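Local coordinates for capsid protein (Bocavirus gorilla/GBoV1/2009, PDB 7LNK), which assembles as sixty copies into the T=1 icosahedral capsid of a parvovirus and so serves a structural role in the virion, at residues F65-Y70 / G441-E446; P162-L167 / V289-D294; G314-T319 / A366-F371. One frame throughout, in Å; residues are numbered along the deposited sequence.

Interaction 1. Residues F65-Y70 / G441-E446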
# COMPACT_ATOMS: atom_id res chain seq x y z
N PHE A 65 -79.67 -3.85 60.66
CA PHE A 65 -78.59 -4.16 61.59
C PHE A 65 -78.17 -2.92 62.35
O PHE A 65 -77.89 -1.88 61.75
CB PHE A 65 -77.40 -4.73 60.82
CG PHE A 65 -77.67 -6.02 60.14
CD1 PHE A 65 -77.50 -7.21 60.80
CD2 PHE A 65 -78.13 -6.05 58.84
CE1 PHE A 65 -77.76 -8.40 60.19
CE2 PHE A 65 -78.39 -7.25 58.22
CZ PHE A 65 -78.21 -8.42 58.90
N ASN A 66 -78.12 -3.03 63.67
CA ASN A 66 -77.64 -1.95 64.53
C ASN A 66 -76.43 -2.44 65.31
O ASN A 66 -76.56 -3.31 66.17
CB ASN A 66 -78.72 -1.46 65.48
CG ASN A 66 -78.32 -0.21 66.20
OD1 ASN A 66 -77.54 0.59 65.69
ND2 ASN A 66 -78.83 -0.03 67.40
N PHE A 67 -75.27 -1.88 65.00
CA PHE A 67 -74.03 -2.24 65.67
C PHE A 67 -73.65 -1.28 66.79
O PHE A 67 -72.57 -1.40 67.35
CB PHE A 67 -72.90 -2.37 64.67
CG PHE A 67 -73.12 -3.46 63.68
CD1 PHE A 67 -72.83 -4.76 64.02
CD2 PHE A 67 -73.64 -3.19 62.44
CE1 PHE A 67 -73.05 -5.77 63.13
CE2 PHE A 67 -73.85 -4.19 61.55
CZ PHE A 67 -73.56 -5.48 61.89
N ASN A 68 -74.49 -0.30 67.11
CA ASN A 68 -74.01 0.77 67.98
C ASN A 68 -74.31 0.43 69.43
O ASN A 68 -75.38 0.71 69.98
CB ASN A 68 -74.69 2.06 67.55
CG ASN A 68 -74.15 3.27 68.23
OD1 ASN A 68 -72.98 3.32 68.56
ND2 ASN A 68 -75.00 4.25 68.44
N GLN A 69 -73.30 -0.13 70.08
CA GLN A 69 -73.09 -0.18 71.52
C GLN A 69 -71.65 -0.61 71.71
O GLN A 69 -71.07 -1.23 70.83
CB GLN A 69 -74.08 -1.14 72.19
CG GLN A 69 -73.99 -1.18 73.68
CD GLN A 69 -75.11 -1.96 74.28
OE1 GLN A 69 -76.06 -2.30 73.61
NE2 GLN A 69 -74.98 -2.29 75.55
N TYR A 70 -71.07 -0.33 72.88
CA TYR A 70 -69.73 -0.85 73.09
C TYR A 70 -69.74 -2.32 73.48
O TYR A 70 -68.83 -3.07 73.12
CB TYR A 70 -68.96 -0.04 74.12
CG TYR A 70 -68.56 1.32 73.65
CD1 TYR A 70 -67.41 1.49 72.90
CD2 TYR A 70 -69.29 2.44 73.98
CE1 TYR A 70 -67.02 2.72 72.48
CE2 TYR A 70 -68.90 3.67 73.56
CZ TYR A 70 -67.77 3.81 72.81
OH TYR A 70 -67.39 5.06 72.39
N GLY A 441 -79.13 -15.96 59.02
CA GLY A 441 -77.81 -15.91 58.45
C GLY A 441 -76.82 -15.47 59.49
O GLY A 441 -77.17 -15.20 60.64
N GLN A 442 -75.56 -15.40 59.08
CA GLN A 442 -74.49 -15.00 59.97
C GLN A 442 -73.98 -13.63 59.56
O GLN A 442 -73.67 -13.40 58.38
CB GLN A 442 -73.37 -16.03 59.95
CG GLN A 442 -73.82 -17.35 60.50
CD GLN A 442 -72.75 -18.40 60.44
OE1 GLN A 442 -71.81 -18.30 59.67
NE2 GLN A 442 -72.90 -19.43 61.25
N VAL A 443 -73.93 -12.71 60.51
CA VAL A 443 -73.41 -11.37 60.29
C VAL A 443 -72.18 -11.20 61.18
O VAL A 443 -72.23 -11.51 62.37
CB VAL A 443 -74.47 -10.29 60.56
CG1 VAL A 443 -74.96 -10.35 61.99
CG2 VAL A 443 -73.92 -8.92 60.24
N SER A 444 -71.08 -10.77 60.59
CA SER A 444 -69.86 -10.52 61.33
C SER A 444 -69.52 -9.04 61.25
O SER A 444 -69.77 -8.39 60.24
CB SER A 444 -68.70 -11.35 60.79
OG SER A 444 -68.37 -10.96 59.47
N CYS A 445 -68.98 -8.51 62.34
CA CYS A 445 -68.51 -7.14 62.39
C CYS A 445 -67.09 -7.13 62.92
O CYS A 445 -66.85 -7.49 64.08
CB CYS A 445 -69.42 -6.29 63.27
SG CYS A 445 -69.01 -4.54 63.32
N GLU A 446 -66.14 -6.73 62.08
CA GLU A 446 -64.77 -6.47 62.49
C GLU A 446 -64.58 -4.97 62.58
O GLU A 446 -64.82 -4.26 61.60
CB GLU A 446 -63.75 -7.05 61.51
CG GLU A 446 -63.72 -8.56 61.34
CD GLU A 446 -64.69 -9.07 60.28
OE1 GLU A 446 -65.49 -8.29 59.73
OE2 GLU A 446 -64.61 -10.28 59.96
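Phe65 and Phe67 reach across to Val443 and Cys445 between the two sheets of the parvovirus jelly roll. Segment 65-70 leaves strand 62-65, which pairs with strand 415-420 in one sheet. Strand 437-453 carries residues 441-446 and runs between strands 21-33 and 86-108 in the other. No hydrogen bond links the two segments, so the contact is made by apolar side chains and one sulfur.

Val443 touches both rings. Its CB lies 3.8 Å from Phe65 CE1, approached obliquely, while its CG2 meets the edge of the Phe67 ring, nearly in plane, 3.8 Å from CZ. Two residues along the same face of the strand, Cys445 takes the next part of that ring: its CB is 3.7 Å from Phe67 CE1. With SG anti to the backbone N (chi1 -176°), the sulfur comes to 4.4 Å from the Phe67 ring centroid, an oblique sulfur-aromatic contact 29° off the ring normal.

Both phenyl rings are also met edge-to-face by Trp153, and Phe65 by Phe30 of strand 21-33. The carbonyl O of Phe67 is hydrogen-bonded to His73 NE2. Farther out, Asn66 OD1 is hydrogen-bonded to Ser137 OG and accepts a weak bond from Asn68 N at 3.5 Å.

Interaction 2. Residues P162-L167 / V289-D294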
# COMPACT_ATOMS: atom_id res chain seq x y z
N PRO A 162 -92.23 10.65 59.95
CA PRO A 162 -92.24 11.52 58.78
C PRO A 162 -92.40 12.98 59.12
O PRO A 162 -91.97 13.85 58.36
CB PRO A 162 -93.42 10.99 57.97
CG PRO A 162 -94.33 10.45 58.98
CD PRO A 162 -93.49 9.90 60.08
N ILE A 163 -93.06 13.28 60.24
CA ILE A 163 -93.49 14.64 60.54
C ILE A 163 -93.72 14.73 62.03
O ILE A 163 -93.91 13.72 62.71
CB ILE A 163 -94.76 14.96 59.73
CG1 ILE A 163 -95.07 16.44 59.74
CG2 ILE A 163 -95.93 14.22 60.32
CD1 ILE A 163 -96.03 16.79 58.67
N LEU A 164 -93.73 15.96 62.55
CA LEU A 164 -94.16 16.17 63.93
C LEU A 164 -95.68 16.21 63.92
O LEU A 164 -96.28 17.03 63.22
CB LEU A 164 -93.58 17.46 64.48
CG LEU A 164 -93.64 17.65 66.00
CD1 LEU A 164 -92.49 18.54 66.43
CD2 LEU A 164 -94.95 18.20 66.49
N ASN A 165 -96.31 15.34 64.71
CA ASN A 165 -97.73 15.06 64.51
C ASN A 165 -98.60 16.25 64.89
O ASN A 165 -99.49 16.64 64.13
CB ASN A 165 -98.14 13.82 65.30
CG ASN A 165 -99.50 13.33 64.91
OD1 ASN A 165 -99.92 13.47 63.77
ND2 ASN A 165 -100.21 12.75 65.86
N GLU A 166 -98.39 16.83 66.08
CA GLU A 166 -99.28 17.89 66.54
C GLU A 166 -99.27 19.07 65.58
O GLU A 166 -100.23 19.85 65.52
CB GLU A 166 -98.90 18.32 67.95
CG GLU A 166 -99.85 19.34 68.56
CD GLU A 166 -101.24 18.79 68.81
OE1 GLU A 166 -101.41 17.56 68.81
OE2 GLU A 166 -102.18 19.59 69.00
N LEU A 167 -98.19 19.22 64.82
CA LEU A 167 -98.14 20.23 63.77
C LEU A 167 -98.93 19.79 62.55
O LEU A 167 -99.40 20.63 61.78
CB LEU A 167 -96.69 20.51 63.40
CG LEU A 167 -95.94 21.63 64.10
CD1 LEU A 167 -95.84 21.43 65.59
CD2 LEU A 167 -94.56 21.67 63.51
N VAL A 289 -87.38 20.38 73.97
CA VAL A 289 -87.00 21.13 72.79
C VAL A 289 -88.15 21.02 71.80
O VAL A 289 -88.47 19.93 71.31
CB VAL A 289 -85.67 20.63 72.20
CG1 VAL A 289 -84.54 20.93 73.15
CG2 VAL A 289 -85.71 19.15 71.95
N CYS A 290 -88.80 22.15 71.53
CA CYS A 290 -90.03 22.17 70.78
C CYS A 290 -89.85 22.97 69.50
O CYS A 290 -88.97 23.82 69.40
CB CYS A 290 -91.16 22.78 71.61
SG CYS A 290 -91.57 21.86 73.09
N THR A 291 -90.68 22.66 68.51
CA THR A 291 -90.82 23.48 67.32
C THR A 291 -92.29 23.86 67.20
O THR A 291 -93.16 22.99 67.24
CB THR A 291 -90.36 22.76 66.06
OG1 THR A 291 -91.10 21.55 65.89
CG2 THR A 291 -88.88 22.44 66.14
N LYS A 292 -92.55 25.16 67.07
CA LYS A 292 -93.92 25.68 67.05
C LYS A 292 -94.00 26.80 66.03
O LYS A 292 -93.95 27.98 66.37
CB LYS A 292 -94.32 26.16 68.44
CG LYS A 292 -95.73 26.66 68.59
CD LYS A 292 -95.98 27.01 70.04
CE LYS A 292 -97.37 27.54 70.27
NZ LYS A 292 -97.59 27.84 71.71
N PRO A 293 -94.10 26.45 64.75
CA PRO A 293 -94.29 27.47 63.72
C PRO A 293 -95.56 28.26 63.97
O PRO A 293 -96.50 27.78 64.60
CB PRO A 293 -94.39 26.66 62.43
CG PRO A 293 -93.64 25.42 62.73
CD PRO A 293 -93.94 25.11 64.15
N ASP A 294 -95.59 29.49 63.48
CA ASP A 294 -96.76 30.32 63.68
C ASP A 294 -97.86 29.92 62.71
O ASP A 294 -97.62 29.75 61.51
CB ASP A 294 -96.39 31.79 63.50
CG ASP A 294 -97.55 32.71 63.78
OD1 ASP A 294 -98.00 32.77 64.94
OD2 ASP A 294 -98.01 33.39 62.84
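The short, weakly bonded helical turn at 165-168 packs against the end of strand 287-291, with Leu164 and Leu167 facing Thr291 and Pro293. Leu164 stands just ahead of the turn; a weak backbone bond from Leu167 N to Leu164 O, 3.3 Å long, spans it, and both leucines point toward segment 289-294.

Leu164 has CG anti to its own N (chi1 -165°), which extends the branch toward the strand until CD1 lies 3.4 Å from Thr291 OG1. The two side chains run alongside each other, pointing opposite ways, and a methyl meeting a hydroxyl makes this a van der Waals touch.

In the jelly roll of this family, the long loops between core strands build the capsid surface and the subunit interfaces. Here the stretch between strands 153-160 and 199-201 supplies the leucines, and the very long one between strands 207-223 and 415-420 supplies the threonine and proline. Strand residues Val289 to Thr291 also pair antiparallel with a strand of a neighbouring subunit, and Leu167 packs on Met348 of that same subunit.

Leu167 divides its two methyls. CD1 is 3.5 Å from the backbone O of Thr291; CD2 rests 3.6 Å from Pro293 CD and 3.9 Å from Pro293 CG, the two side chains set nearly perpendicular. Within the same turn, Glu166 OE2 is hydrogen-bonded to Asn299 N.

Interaction 3. Residues G314-T319 / A366-F371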
# COMPACT_ATOMS: atom_id res chain seq x y z
N GLY A 314 -75.20 18.60 82.54
CA GLY A 314 -73.97 18.52 81.80
C GLY A 314 -72.94 17.87 82.68
O GLY A 314 -73.25 16.93 83.42
N SER A 315 -71.69 18.32 82.60
CA SER A 315 -70.70 17.91 83.58
C SER A 315 -71.12 18.29 84.99
O SER A 315 -70.49 17.86 85.96
CB SER A 315 -69.35 18.53 83.25
OG SER A 315 -68.86 18.02 82.03
N LEU A 316 -72.16 19.11 85.14
CA LEU A 316 -72.68 19.45 86.45
C LEU A 316 -73.06 18.21 87.24
O LEU A 316 -73.58 17.23 86.70
CB LEU A 316 -73.90 20.37 86.35
CG LEU A 316 -73.75 21.85 86.00
CD1 LEU A 316 -72.87 22.08 84.82
CD2 LEU A 316 -75.11 22.46 85.79
N ALA A 317 -72.81 18.26 88.54
CA ALA A 317 -73.15 17.17 89.43
C ALA A 317 -74.66 17.05 89.54
O ALA A 317 -75.32 18.02 89.92
CB ALA A 317 -72.54 17.39 90.81
N PRO A 318 -75.24 15.90 89.21
CA PRO A 318 -76.69 15.75 89.34
C PRO A 318 -77.12 15.98 90.78
O PRO A 318 -76.58 15.38 91.71
CB PRO A 318 -76.94 14.31 88.90
CG PRO A 318 -75.81 14.00 88.00
CD PRO A 318 -74.63 14.70 88.61
N THR A 319 -78.10 16.85 90.96
CA THR A 319 -78.63 17.16 92.27
C THR A 319 -79.81 16.27 92.64
O THR A 319 -80.32 16.37 93.76
CB THR A 319 -79.06 18.63 92.34
OG1 THR A 319 -80.03 18.89 91.32
CG2 THR A 319 -77.87 19.53 92.12
N ALA A 366 -78.39 26.97 88.99
CA ALA A 366 -78.92 25.70 88.50
C ALA A 366 -78.62 25.52 87.02
O ALA A 366 -78.18 24.46 86.59
CB ALA A 366 -80.42 25.62 88.76
N ASP A 367 -78.86 26.56 86.22
CA ASP A 367 -78.71 26.48 84.78
C ASP A 367 -77.43 27.19 84.37
O ASP A 367 -77.34 28.41 84.47
CB ASP A 367 -79.92 27.09 84.08
CG ASP A 367 -81.17 26.27 84.26
OD1 ASP A 367 -81.05 25.09 84.65
OD2 ASP A 367 -82.27 26.80 84.04
N VAL A 368 -76.45 26.42 83.92
CA VAL A 368 -75.16 26.93 83.50
C VAL A 368 -75.12 26.82 81.99
O VAL A 368 -75.10 25.72 81.44
CB VAL A 368 -74.00 26.17 84.15
CG1 VAL A 368 -72.69 26.67 83.62
CG2 VAL A 368 -74.06 26.33 85.65
N TRP A 369 -75.12 27.96 81.31
CA TRP A 369 -75.08 27.99 79.87
C TRP A 369 -73.63 27.95 79.40
O TRP A 369 -72.70 27.89 80.20
CB TRP A 369 -75.78 29.26 79.38
CG TRP A 369 -77.23 29.31 79.71
CD1 TRP A 369 -77.78 29.84 80.83
CD2 TRP A 369 -78.32 28.85 78.90
NE1 TRP A 369 -79.14 29.72 80.79
CE2 TRP A 369 -79.50 29.13 79.61
CE3 TRP A 369 -78.41 28.24 77.66
CZ2 TRP A 369 -80.75 28.81 79.11
CZ3 TRP A 369 -79.65 27.92 77.17
CH2 TRP A 369 -80.80 28.21 77.89
N MET A 370 -73.43 27.97 78.08
CA MET A 370 -72.08 28.15 77.58
C MET A 370 -71.56 29.52 77.97
O MET A 370 -72.26 30.53 77.88
CB MET A 370 -72.00 27.99 76.06
CG MET A 370 -72.10 26.56 75.59
SD MET A 370 -72.10 26.46 73.79
CE MET A 370 -70.43 26.94 73.42
N PHE A 371 -70.33 29.54 78.45
CA PHE A 371 -69.66 30.73 78.93
C PHE A 371 -68.21 30.52 78.55
O PHE A 371 -67.75 29.38 78.47
CB PHE A 371 -69.86 30.86 80.45
CG PHE A 371 -69.30 32.10 81.05
CD1 PHE A 371 -70.00 33.29 80.96
CD2 PHE A 371 -68.12 32.08 81.75
CE1 PHE A 371 -69.50 34.42 81.53
CE2 PHE A 371 -67.63 33.22 82.32
CZ PHE A 371 -68.32 34.39 82.20
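Leu316 meets Ala366 and Val368; the OD1 of Asp367, the residue between these two in the chain, is held by a hydrogen bond to Gly273 N and a weak one to Tyr287 OH, while OD2 makes a salt bridge to Arg356 NH1 of a neighbouring subunit. The CB of Asp367 points away from segment 314-319, and the neighbours on either side in sequence make the contact.

On the loop side, one methyl does the work. Leu316 CD2 lies 4.0 Å from Val368 CG2, the two side chains set at a slant to each other, and 3.8 Å from the backbone O of Ala366. Leu316 has CG anti to its carbonyl carbon (chi1 -75°), and the branch then carries CD2 across to residues 366-368. In Val368, CG1 is anti to the backbone N (chi1 176°), which leaves CG2, beside that N, as the methyl facing the leucine.

Both segments belong to the long insertion between strands 207-223 and 415-420 of the jelly roll, the loop that in parvoviruses builds the protrusions round the threefold axes. In keeping with that, Trp369 meets Trp369 of two neighbouring subunits edge-to-face. Strand 367-368 pairs antiparallel with strand 270-271 of its own chain, and Leu316 also touches Leu272 just beyond it. The contact buries 101 Å² in all, with the CA atoms of Leu316 and Val368 still 8.4 Å apart.

Overall arrangement
All three contacts are buried, though Ala366 of interaction 3 is partly exposed. Interaction 1, between the two sheets of the jelly roll, lies nearest the chain's centre and is the aromatic one: two phenylalanines against valine and a sulfur. Interactions 2 and 3 sit farther out, in loops between core strands, and rely on leucine methyls meeting aliphatic groups, backbone carbonyls and, in interaction 2, a threonine hydroxyl. Segments 289-294, 314-319 and 366-371 share one long insertion; 162-167 comes from elsewhere. Along the chain both outer contacts nest inside the loop closed by interaction 1. Interactions 2 and 3, nearest atoms about 9 Å apart, both touch the same neighbouring subunit; interactions 1 and 3 lie on opposite sides of the chain's centre.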